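Long-range contacts in homocitrate synthase (Sulfolobus acidocaldarius, PDB 6KTQ), which catalyses the aldol-type condensation of acetyl-CoA with 2-oxoglutarate to homocitrate, the first step of lysine biosynthesis through alpha-aminoadipate: residues A73-A77 against A104-A108; E120-I124 against V162-F166. One frame throughout, in Å; residues are numbered along the deposited sequence.

In the fold
Both contacts belong to the parallel strands of the TIM-type barrel that forms the catalytic domain, and their centres lie about 10 Å apart. Along the chain they come in series: interaction 1 pairs strands 70-74 and 101-106 before interaction 2 joins strands 123-129 and 163-169. Strands 101-106 and 123-129 are neighbours in the same sheet, so the contacts meet there, with A104 packed on A121 and S106 on I124. Interaction 1 lies where the strands run out into the coenzyme A site, whereas interaction 2 starts at the opposite strand ends. Its R165 nevertheless points to the same 2-oxoglutarate that H105 of interaction 1 binds.

Interaction 1 of 2, residues A73-A77 against A104-A108; sequences AGHPA and AHSRA. With COA (coenzyme A), chain E.
H75 and H105 meet where strands 70-74 and 101-106, the two strands of a beta-alpha-beta unit of the TIM-type barrel, run out toward the substrates. One backbone hydrogen bond spans the contact: H105 N donates to G74 O at 3.0 Å, almost straight at 174°. G74 itself has a positive phi of 141°, at which a side chain would be jammed against the preceding carbonyl oxygen.

Van der Waals contacts are made beside this bond. The two histidine side chains cross at about a right angle, their CB atoms 3.7 Å apart. With chi1 at -179°, the H75 ring is carried away from its own backbone N and lies beside the strand end, where CD2 comes within 3.4 Å of H105 O. P76 places its CD against A104 CB in an apolar contact, and helices 80-94 and 110-118 pack on the proline too.

Polar contacts tie the histidines to both ligands. One water lies in the plane of the H105 ring at its edge; it bonds H105 ND1 and H75 ND1 and accepts from N4P of coenzyme A. The other nitrogens reach further partners: H75 NE2 bonds D112, which also forms a salt bridge with R107 NE, and H105 NE2 bonds 2-oxoglutarate.

Around coenzyme A, R107 runs its aliphatic chain along the adenine, with CD 3.8 Å from C4A, and the bend at chi3 turns the guanidinium against the pantetheine arm. CDP of the cofactor stands over the centre of that group, 3.8 Å above its plane, while NH1 makes a weak bond to the ribose O4B at the edge. The adenine also takes a backbone bond: A108 N donates to N1A at 3.1 Å.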
# COMPACT_ATOMS: atom_id res chain seq x y z
N ALA A 73 -21.36 -1.71 24.11
CA ALA A 73 -21.90 -2.11 25.41
C ALA A 73 -23.26 -2.82 25.33
O ALA A 73 -23.75 -3.37 26.34
CB ALA A 73 -22.00 -0.88 26.30
N GLY A 74 -23.90 -2.75 24.16
CA GLY A 74 -25.15 -3.45 23.92
C GLY A 74 -26.11 -2.65 23.08
O GLY A 74 -25.83 -1.50 22.68
N HIS A 75 -27.26 -3.27 22.84
CA HIS A 75 -28.38 -2.70 22.10
C HIS A 75 -29.50 -2.43 23.12
O HIS A 75 -30.22 -3.36 23.52
CB HIS A 75 -28.84 -3.73 21.09
CG HIS A 75 -29.97 -3.27 20.24
ND1 HIS A 75 -30.49 -4.05 19.24
CD2 HIS A 75 -30.70 -2.13 20.25
CE1 HIS A 75 -31.48 -3.41 18.66
NE2 HIS A 75 -31.63 -2.24 19.26
N PRO A 76 -29.66 -1.16 23.53
CA PRO A 76 -30.46 -0.93 24.72
C PRO A 76 -31.95 -1.27 24.60
O PRO A 76 -32.57 -1.55 25.63
CB PRO A 76 -30.25 0.58 25.03
CG PRO A 76 -29.51 1.15 23.87
CD PRO A 76 -28.94 0.03 23.06
N ALA A 77 -32.51 -1.32 23.39
CA ALA A 77 -33.92 -1.74 23.23
C ALA A 77 -34.17 -3.23 23.50
O ALA A 77 -35.32 -3.65 23.58
CB ALA A 77 -34.44 -1.40 21.84
N ALA A 104 -23.47 2.31 21.48
CA ALA A 104 -24.77 1.68 21.62
C ALA A 104 -25.29 1.30 20.24
O ALA A 104 -25.22 2.08 19.27
CB ALA A 104 -25.75 2.61 22.31
N HIS A 105 -25.85 0.10 20.17
CA HIS A 105 -26.37 -0.43 18.94
C HIS A 105 -27.80 0.07 18.76
O HIS A 105 -28.50 0.38 19.74
CB HIS A 105 -26.32 -1.96 19.04
CG HIS A 105 -25.81 -2.64 17.81
ND1 HIS A 105 -26.35 -3.80 17.32
CD2 HIS A 105 -24.78 -2.33 16.98
CE1 HIS A 105 -25.70 -4.18 16.24
NE2 HIS A 105 -24.74 -3.30 16.01
N SER A 106 -28.26 0.10 17.50
CA SER A 106 -29.59 0.60 17.18
C SER A 106 -30.10 0.08 15.83
O SER A 106 -29.36 0.03 14.85
CB SER A 106 -29.54 2.13 17.13
OG SER A 106 -30.81 2.71 16.98
N ARG A 107 -31.38 -0.30 15.77
CA ARG A 107 -32.02 -0.52 14.49
C ARG A 107 -32.23 0.83 13.85
O ARG A 107 -32.03 1.87 14.49
CB ARG A 107 -33.37 -1.24 14.64
CG ARG A 107 -33.21 -2.71 14.99
CD ARG A 107 -34.56 -3.37 15.14
NE ARG A 107 -35.27 -2.74 16.24
CZ ARG A 107 -36.54 -2.96 16.52
NH1 ARG A 107 -37.27 -3.81 15.79
NH2 ARG A 107 -37.08 -2.33 17.56
N ALA A 108 -32.60 0.83 12.59
CA ALA A 108 -33.00 2.05 11.93
C ALA A 108 -34.46 2.29 12.29
O ALA A 108 -35.34 2.17 11.47
CB ALA A 108 -32.82 1.93 10.43
N1A COA E . -33.89 -1.56 11.14
C2A COA E . -35.24 -1.53 11.26
N3A COA E . -36.01 -2.65 11.46
C4A COA E . -35.45 -3.87 11.50
C5A COA E . -33.99 -3.99 11.38
C6A COA E . -33.22 -2.74 11.18
N6A COA E . -31.89 -2.81 11.06
N7A COA E . -33.70 -5.30 11.48
C8A COA E . -34.87 -5.97 11.65
N9A COA E . -35.90 -5.12 11.65
C1B COA E . -37.32 -5.43 11.90
C2B COA E . -37.93 -6.49 11.03
O2B COA E . -38.33 -6.01 9.76
C3B COA E . -39.10 -6.86 11.91
O3B COA E . -40.11 -5.88 11.96
P3B COA E . -41.65 -6.33 12.02
O7A COA E . -42.30 -5.13 11.45
O8A COA E . -41.86 -6.58 13.50
O9A COA E . -41.75 -7.57 11.18
C4B COA E . -38.49 -6.93 13.28
O4B COA E . -37.42 -5.96 13.24
C5B COA E . -38.20 -8.43 13.34
O5B COA E . -37.83 -8.92 14.56
P1A COA E . -38.68 -9.42 15.83
O1A COA E . -37.43 -9.83 16.52
O2A COA E . -39.77 -10.42 15.55
O3A COA E . -39.28 -8.02 16.33
P2A COA E . -39.66 -7.59 17.81
O4A COA E . -40.50 -8.67 18.44
O5A COA E . -40.12 -6.16 17.74
O6A COA E . -38.26 -7.51 18.58
CBP COA E . -36.02 -6.74 19.06
CCP COA E . -37.24 -6.61 18.13
CDP COA E . -34.88 -5.82 18.60
CEP COA E . -36.45 -6.32 20.48
CAP COA E . -35.62 -8.22 19.07
OAP COA E . -35.46 -8.76 17.75
C9P COA E . -34.34 -8.42 19.82
O9P COA E . -34.34 -8.27 21.02
N8P COA E . -33.28 -8.74 19.07
C7P COA E . -31.95 -8.98 19.61
C6P COA E . -30.95 -7.97 19.03
C5P COA E . -30.77 -8.22 17.54
O5P COA E . -31.62 -8.88 16.92
N4P COA E . -29.68 -7.69 16.97
C3P COA E . -29.48 -7.81 15.53
C2P COA E . -28.09 -7.44 15.05
S1P COA E . -28.19 -7.45 13.23
O HOH W 1 -28.27 -5.68 18.17

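Interaction 2 of 2, residues E120-I124 against V162-F166; sequences EADRI and VKVRF. With AKG (2-oxoglutaric acid), chain D.
The R123 guanidinium lies with one face against K163, whose CB stands 3.7 Å above the plane and toward the rim. At the edge, in the plane, are R165 N and V164 O, but NH1 meets the V164 oxygen at too poor an angle for a hydrogen bond. The R165 guanidinium is turned almost parallel to that of R123, the planes 6° apart, and has O4 of 2-oxoglutarate at its own edge; NH2 reaches this oxygen at 2.9 Å in a weak, bent bond and also forms a salt bridge with E72.

R123 leaves the strand with CG anti to the backbone N (chi1 174°) and bends at chi3, which brings its head across K163 at about a right angle. R123 NH2 is 4.1 Å from K163 NZ, a like-charge approach probably eased by the acids nearby: D192 pairs with R123 NH1 and E101 with NE. A leucine here would probably deprive D192 and E101 of their salt bridges to the guanidinium and take away the flat group against which K163 CB packs. K163 NZ curls back to a weak bond with D122 O, which also accepts from a water held by K163 N.

The strands are parallel and in register, R123 beside K163 and I124 beside V164. I124 N donates to K163 O at 3.0 Å, and I124 O receives R165 N at 2.9 Å. On the face of I124, its CD1 presses on V162 CG1 at 3.5 Å, tighter than usual for carbons.

Strand 123-129 is set between strands 101-106 and 163-169 in the barrel; strand 193-198 flanks the latter on its other edge, and helix 143-159 packs on V164 and F166 from outside.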
# COMPACT_ATOMS: atom_id res chain seq x y z
N GLU A 120 -27.08 8.64 26.64
CA GLU A 120 -25.86 9.43 26.49
C GLU A 120 -24.64 8.60 26.05
O GLU A 120 -23.55 8.76 26.57
CB GLU A 120 -25.55 10.20 27.77
CG GLU A 120 -26.57 11.28 28.11
CD GLU A 120 -26.05 12.19 29.20
OE1 GLU A 120 -26.01 11.76 30.37
OE2 GLU A 120 -25.65 13.33 28.89
N ALA A 121 -24.84 7.70 25.09
CA ALA A 121 -23.71 6.97 24.52
C ALA A 121 -22.81 7.93 23.73
O ALA A 121 -23.28 8.93 23.18
CB ALA A 121 -24.20 5.88 23.61
N ASP A 122 -21.53 7.58 23.65
CA ASP A 122 -20.58 8.33 22.84
C ASP A 122 -20.88 8.19 21.37
O ASP A 122 -20.67 9.13 20.61
CB ASP A 122 -19.14 7.88 23.11
CG ASP A 122 -18.73 8.10 24.54
OD1 ASP A 122 -19.14 9.14 25.10
OD2 ASP A 122 -17.97 7.27 25.11
N ARG A 123 -21.39 7.03 20.97
CA ARG A 123 -21.64 6.73 19.58
C ARG A 123 -22.83 5.81 19.46
O ARG A 123 -23.02 4.93 20.32
CB ARG A 123 -20.42 6.05 18.94
CG ARG A 123 -20.66 5.56 17.52
CD ARG A 123 -19.40 5.01 16.85
NE ARG A 123 -18.35 6.02 16.78
CZ ARG A 123 -18.22 6.93 15.81
NH1 ARG A 123 -19.02 6.95 14.76
NH2 ARG A 123 -17.24 7.79 15.88
N ILE A 124 -23.61 6.02 18.41
CA ILE A 124 -24.78 5.19 18.10
C ILE A 124 -24.48 4.47 16.79
O ILE A 124 -24.14 5.10 15.81
CB ILE A 124 -26.08 6.03 18.01
CG1 ILE A 124 -26.48 6.56 19.41
CG2 ILE A 124 -27.22 5.22 17.41
CD1 ILE A 124 -27.67 7.50 19.44
N VAL A 162 -24.85 13.23 18.68
CA VAL A 162 -23.99 12.08 18.97
C VAL A 162 -23.36 11.59 17.67
O VAL A 162 -23.99 11.67 16.62
CB VAL A 162 -24.76 10.94 19.64
CG1 VAL A 162 -25.76 10.30 18.68
CG2 VAL A 162 -23.81 9.91 20.19
N LYS A 163 -22.13 11.08 17.76
CA LYS A 163 -21.46 10.46 16.62
C LYS A 163 -22.20 9.22 16.15
O LYS A 163 -22.74 8.47 16.97
CB LYS A 163 -20.01 10.13 16.96
CG LYS A 163 -19.15 11.38 17.06
CD LYS A 163 -17.67 11.10 17.25
CE LYS A 163 -17.26 11.03 18.72
NZ LYS A 163 -17.75 9.81 19.42
N VAL A 164 -22.26 9.03 14.83
CA VAL A 164 -23.00 7.93 14.26
C VAL A 164 -22.16 7.02 13.37
O VAL A 164 -21.52 7.45 12.41
CB VAL A 164 -24.21 8.44 13.47
CG1 VAL A 164 -25.02 7.27 12.91
CG2 VAL A 164 -25.08 9.30 14.37
N ARG A 165 -22.17 5.74 13.71
CA ARG A 165 -21.69 4.72 12.79
C ARG A 165 -22.87 4.08 12.08
O ARG A 165 -23.92 3.90 12.67
CB ARG A 165 -20.86 3.67 13.54
CG ARG A 165 -20.41 2.54 12.63
CD ARG A 165 -19.68 1.49 13.45
NE ARG A 165 -20.53 0.37 13.82
CZ ARG A 165 -20.44 -0.32 14.96
NH1 ARG A 165 -19.57 0.02 15.90
NH2 ARG A 165 -21.26 -1.34 15.17
N PHE A 166 -22.69 3.73 10.82
CA PHE A 166 -23.65 2.92 10.12
C PHE A 166 -23.01 1.57 9.89
O PHE A 166 -21.90 1.51 9.40
CB PHE A 166 -24.06 3.52 8.77
CG PHE A 166 -24.93 2.61 7.98
CD1 PHE A 166 -26.25 2.41 8.37
CD2 PHE A 166 -24.42 1.87 6.91
CE1 PHE A 166 -27.05 1.53 7.69
CE2 PHE A 166 -25.23 0.99 6.22
CZ PHE A 166 -26.54 0.82 6.61
C1 AKG D . -23.52 -8.41 11.68
O1 AKG D . -22.80 -9.42 11.55
O2 AKG D . -24.20 -8.01 10.72
C2 AKG D . -23.55 -7.72 12.99
O5 AKG D . -23.57 -8.37 14.04
C3 AKG D . -23.50 -6.20 13.03
C4 AKG D . -22.02 -5.81 13.06
C5 AKG D . -21.69 -4.34 13.28
O3 AKG D . -20.62 -3.92 12.76
O4 AKG D . -22.49 -3.60 13.94
O HOH W 2 -20.89 11.79 20.40